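Local coordinates for putative type VI secretion protein (Escherichia coli, PDB 6SKI) that probably acts as a phospholipase effector toxin of the type VI secretion system, hydrolysing phospholipids and being delivered on the VgrG spike, at residues N106-D112 / Q123-Y127; E237-L241 / A427-V433. One frame throughout, in Å; residues are numbered along the deposited sequence.

Contact 1. Residues N106-D112 / Q123-Y127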
# COMPACT_ATOMS: atom_id res chain seq x y z
N ASN A 106 -2.70 11.67 -0.85
CA ASN A 106 -1.56 12.48 -0.45
C ASN A 106 -1.61 13.85 -1.11
O ASN A 106 -1.41 14.88 -0.45
CB ASN A 106 -0.26 11.76 -0.78
CG ASN A 106 0.95 12.41 -0.17
OD1 ASN A 106 1.20 12.28 1.03
ND2 ASN A 106 1.72 13.11 -0.98
N ILE A 107 -1.89 13.89 -2.41
CA ILE A 107 -1.98 15.16 -3.12
C ILE A 107 -3.12 16.01 -2.58
O ILE A 107 -3.03 17.24 -2.55
CB ILE A 107 -2.13 14.91 -4.64
CG1 ILE A 107 -0.89 14.21 -5.20
CG2 ILE A 107 -2.38 16.21 -5.38
CD1 ILE A 107 0.41 14.68 -4.61
N LEU A 108 -4.19 15.37 -2.12
CA LEU A 108 -5.38 16.09 -1.68
C LEU A 108 -5.42 16.33 -0.18
O LEU A 108 -6.17 17.19 0.27
CB LEU A 108 -6.64 15.32 -2.08
CG LEU A 108 -7.04 15.39 -3.55
CD1 LEU A 108 -8.20 14.46 -3.81
CD2 LEU A 108 -7.41 16.81 -3.92
N TYR A 109 -4.65 15.57 0.60
CA TYR A 109 -4.51 15.84 2.02
C TYR A 109 -4.05 17.28 2.21
O TYR A 109 -3.00 17.68 1.69
CB TYR A 109 -3.50 14.88 2.63
CG TYR A 109 -3.49 14.81 4.13
CD1 TYR A 109 -4.42 14.05 4.81
CD2 TYR A 109 -2.55 15.51 4.87
CE1 TYR A 109 -4.40 13.98 6.18
CE2 TYR A 109 -2.53 15.44 6.24
CZ TYR A 109 -3.46 14.68 6.89
OH TYR A 109 -3.45 14.61 8.26
N HIS A 110 -4.84 18.05 2.94
CA HIS A 110 -4.52 19.46 3.11
C HIS A 110 -3.23 19.62 3.90
O HIS A 110 -3.16 19.16 5.05
CB HIS A 110 -5.67 20.18 3.82
CG HIS A 110 -5.43 21.64 4.01
ND1 HIS A 110 -5.35 22.23 5.25
CD2 HIS A 110 -5.23 22.64 3.11
CE1 HIS A 110 -5.13 23.52 5.11
NE2 HIS A 110 -5.05 23.80 3.82
N PRO A 111 -2.20 20.23 3.34
CA PRO A 111 -0.97 20.46 4.10
C PRO A 111 -0.95 21.83 4.77
O PRO A 111 -1.39 22.82 4.19
CB PRO A 111 0.11 20.34 3.04
CG PRO A 111 -0.54 20.95 1.83
CD PRO A 111 -2.03 20.64 1.93
N ASP A 112 -0.45 21.89 6.00
CA ASP A 112 -0.22 23.16 6.68
C ASP A 112 1.28 23.41 6.72
O ASP A 112 2.05 22.54 7.12
CB ASP A 112 -0.80 23.13 8.09
CG ASP A 112 -2.28 23.45 8.11
OD1 ASP A 112 -2.65 24.61 7.83
OD2 ASP A 112 -3.09 22.54 8.39
N GLN A 123 -2.16 20.28 9.79
CA GLN A 123 -1.98 19.00 9.13
C GLN A 123 -0.69 19.01 8.33
O GLN A 123 -0.42 19.96 7.60
CB GLN A 123 -3.16 18.68 8.21
CG GLN A 123 -4.30 17.97 8.88
CD GLN A 123 -5.41 17.65 7.92
OE1 GLN A 123 -5.30 17.89 6.72
NE2 GLN A 123 -6.50 17.11 8.44
N ILE A 124 0.09 17.95 8.47
CA ILE A 124 1.25 17.69 7.64
C ILE A 124 1.13 16.26 7.14
O ILE A 124 0.43 15.44 7.73
CB ILE A 124 2.58 17.91 8.39
CG1 ILE A 124 2.76 16.85 9.47
CG2 ILE A 124 2.63 19.29 9.00
CD1 ILE A 124 4.05 16.98 10.23
N LYS A 125 1.80 15.98 6.03
CA LYS A 125 1.57 14.71 5.35
C LYS A 125 2.89 14.06 4.98
O LYS A 125 3.92 14.72 4.84
CB LYS A 125 0.69 14.88 4.11
CG LYS A 125 1.19 15.86 3.07
CD LYS A 125 0.05 16.24 2.16
CE LYS A 125 0.53 16.95 0.91
NZ LYS A 125 -0.59 17.69 0.27
N THR A 126 2.84 12.74 4.85
CA THR A 126 4.00 11.91 4.61
C THR A 126 3.63 10.81 3.63
O THR A 126 2.54 10.25 3.70
CB THR A 126 4.50 11.29 5.92
OG1 THR A 126 4.59 12.30 6.93
CG2 THR A 126 5.83 10.69 5.72
N TYR A 127 4.55 10.50 2.73
CA TYR A 127 4.32 9.49 1.71
C TYR A 127 5.39 8.41 1.82
O TYR A 127 6.58 8.70 1.72
CB TYR A 127 4.32 10.10 0.31
CG TYR A 127 4.06 9.10 -0.79
CD1 TYR A 127 2.77 8.74 -1.13
CD2 TYR A 127 5.11 8.51 -1.48
CE1 TYR A 127 2.53 7.83 -2.13
CE2 TYR A 127 4.88 7.60 -2.48
CZ TYR A 127 3.59 7.26 -2.80
OH TYR A 127 3.36 6.35 -3.80
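Lys125 reaches across to the C-terminal end of helix 101-108, the last helix before strand 121-128 in the beta-alpha-beta crossover that leaves strand 22-43 of the alpha/beta-hydrolase-like sheet. Its NZ bonds to Tyr109 O at 2.8 Å, almost in line with the carbonyl (C=O...N 161°), and weakly to Asn106 O at 3.0 Å. An ammonium here would probably be favoured by the helix dipole. CG sits between backbone N and carbonyl carbon (chi1 57°), and the extended chain beyond it spans the gap. Farther along, Asp112 N bonds to Gln123 O, while Gln123 N returns a bond to Asp112 OD2 at 2.8 Å, on the anti side of the carboxylate, whose OD1 is held by Gln119.

Packing follows. The Tyr109 ring and the Gln123 amide stack with planes 16° apart, the Tyr109 hydroxyl being bonded to Asp192. Obliquely to the same ring, Lys125 CB comes to 3.4 Å from Tyr109 CD2. Ile124 and Thr126 turn the opposite way, onto helix 156-178. At the far end the Asn106 amide crosses the Tyr127 side chain, with Asn106 OD1 3.9 Å from Tyr127 CB.

Contact 2. Residues E237-L241 / A427-V433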
# COMPACT_ATOMS: atom_id res chain seq x y z
N GLU A 237 -1.49 9.66 18.62
CA GLU A 237 -2.78 8.99 18.54
C GLU A 237 -3.19 8.93 17.07
O GLU A 237 -2.79 9.78 16.28
CB GLU A 237 -3.83 9.72 19.39
CG GLU A 237 -5.24 9.21 19.26
CD GLU A 237 -6.14 9.74 20.36
OE1 GLU A 237 -5.65 10.50 21.22
OE2 GLU A 237 -7.34 9.40 20.36
N VAL A 238 -3.96 7.92 16.71
CA VAL A 238 -4.44 7.76 15.34
C VAL A 238 -5.88 8.25 15.28
O VAL A 238 -6.74 7.78 16.04
CB VAL A 238 -4.34 6.30 14.86
CG1 VAL A 238 -4.89 6.18 13.46
CG2 VAL A 238 -2.90 5.84 14.90
N ARG A 239 -6.14 9.21 14.39
CA ARG A 239 -7.49 9.73 14.22
C ARG A 239 -8.29 8.90 13.23
O ARG A 239 -9.37 8.41 13.55
CB ARG A 239 -7.44 11.20 13.77
CG ARG A 239 -8.78 11.89 13.82
CD ARG A 239 -8.68 13.33 13.37
NE ARG A 239 -7.87 13.49 12.17
CZ ARG A 239 -7.64 14.66 11.59
NH1 ARG A 239 -8.17 15.76 12.09
NH2 ARG A 239 -6.90 14.72 10.50
N PHE A 240 -7.78 8.75 12.01
CA PHE A 240 -8.46 8.01 10.96
C PHE A 240 -7.52 6.98 10.35
O PHE A 240 -6.38 7.30 10.02
CB PHE A 240 -8.99 8.94 9.87
CG PHE A 240 -9.71 8.22 8.77
CD1 PHE A 240 -10.94 7.64 8.99
CD2 PHE A 240 -9.16 8.12 7.51
CE1 PHE A 240 -11.61 6.98 7.99
CE2 PHE A 240 -9.82 7.46 6.50
CZ PHE A 240 -11.04 6.89 6.74
N LEU A 241 -8.01 5.75 10.21
CA LEU A 241 -7.30 4.68 9.53
C LEU A 241 -8.05 4.37 8.24
O LEU A 241 -9.17 3.86 8.28
CB LEU A 241 -7.19 3.44 10.41
CG LEU A 241 -6.25 2.33 9.96
CD1 LEU A 241 -4.85 2.85 9.80
CD2 LEU A 241 -6.28 1.19 10.96
N ALA A 427 -15.28 9.22 3.87
CA ALA A 427 -15.04 8.61 5.18
C ALA A 427 -14.06 9.44 6.00
O ALA A 427 -14.30 9.72 7.18
CB ALA A 427 -14.52 7.19 5.00
N ALA A 428 -12.95 9.85 5.39
CA ALA A 428 -11.94 10.61 6.11
C ALA A 428 -12.48 11.97 6.53
O ALA A 428 -12.23 12.42 7.66
CB ALA A 428 -10.69 10.76 5.26
N GLN A 429 -13.22 12.64 5.65
CA GLN A 429 -13.80 13.93 6.00
C GLN A 429 -14.82 13.80 7.11
O GLN A 429 -14.98 14.72 7.92
CB GLN A 429 -14.42 14.56 4.76
CG GLN A 429 -13.41 15.23 3.85
CD GLN A 429 -13.93 15.41 2.44
OE1 GLN A 429 -15.10 15.15 2.15
NE2 GLN A 429 -13.06 15.87 1.54
N GLU A 430 -15.54 12.68 7.18
CA GLU A 430 -16.38 12.42 8.34
C GLU A 430 -15.54 12.27 9.59
O GLU A 430 -15.92 12.75 10.67
CB GLU A 430 -17.24 11.18 8.12
CG GLU A 430 -18.58 11.45 7.47
CD GLU A 430 -19.42 10.20 7.36
OE1 GLU A 430 -20.28 10.13 6.46
OE2 GLU A 430 -19.21 9.27 8.17
N ALA A 431 -14.40 11.59 9.48
CA ALA A 431 -13.53 11.40 10.64
C ALA A 431 -12.90 12.69 11.14
O ALA A 431 -12.33 12.70 12.23
CB ALA A 431 -12.43 10.40 10.32
N GLY A 432 -12.98 13.78 10.37
CA GLY A 432 -12.38 15.04 10.75
C GLY A 432 -11.20 15.45 9.90
O GLY A 432 -10.69 16.57 10.07
N VAL A 433 -10.75 14.60 8.98
CA VAL A 433 -9.60 14.92 8.15
C VAL A 433 -9.97 15.99 7.14
O VAL A 433 -11.07 15.99 6.58
CB VAL A 433 -9.08 13.65 7.45
CG1 VAL A 433 -7.70 13.88 6.91
CG2 VAL A 433 -9.08 12.48 8.43
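Phe240 and Arg239, neighbours on strand 237-241 of the central, largely parallel sheet of an alpha/beta-hydrolase-like fold, both meet the C-terminal end of helix 416-431. The short strand and helix segments run roughly antiparallel (145°), with axes 8.5 Å apart at closest approach.

The apolar part belongs to Phe240. With CG anti to the backbone N (chi1 -180°), the ring reaches out to the last turn of the helix. Ala428 CA stands over the middle of one ring face, a CH-pi contact 3.8 Å from the centroid, and Ala428 CB lies beside Phe240 CE2. Ala431 CB touches Phe240 CD1 near the base of the ring, Ala427 CB touches Phe240 CZ at its end, and Val433 CG2 packs on Phe240 CB. Phe194 and Phe280 from neighbouring strands add to this aromatic cluster.

Backbone bonds end the helix in a Schellman motif: Val433 N bonds to Ala428 O at 2.9 Å, Gly432 N more weakly to Gln429 O, and Gly432 takes the positive phi (111°) that the turn needs.

The polar part is Arg239, yet no hydrogen bond crosses the contact. Bent at chi3, its chain brings one face of the guanidinium over the Gly432-Val433 peptide link, with Val433 N 4.0 Å above the plane, over its centre. The charge is paired outside, in a salt bridge from NH2 to Asp192. On the Val433 side, Arg239 NH2 also rests 3.7 Å from Val433 CG2.

Both contacts reach the same sheet, their centres about 13 Å apart, and both are partly buried. Contact 1 is local along the chain, joining a helix end and the loop after it to the next strand, with 10 residues between the segments; contact 2 joins segments nearly 190 residues apart. The chemistry differs too. Contact 1 buries more surface (595 against 307 Å²) and depends on bonds to backbone atoms and a lysine at a helix end, whereas contact 2 relies on alanine-to-phenylalanine packing and a guanidinium face set over a peptide link. They meet where Tyr109 CE1 lies 3.4 Å from Val433 CG1, and Asp192 OD2 binds both Tyr109 OH and Arg239 NH2.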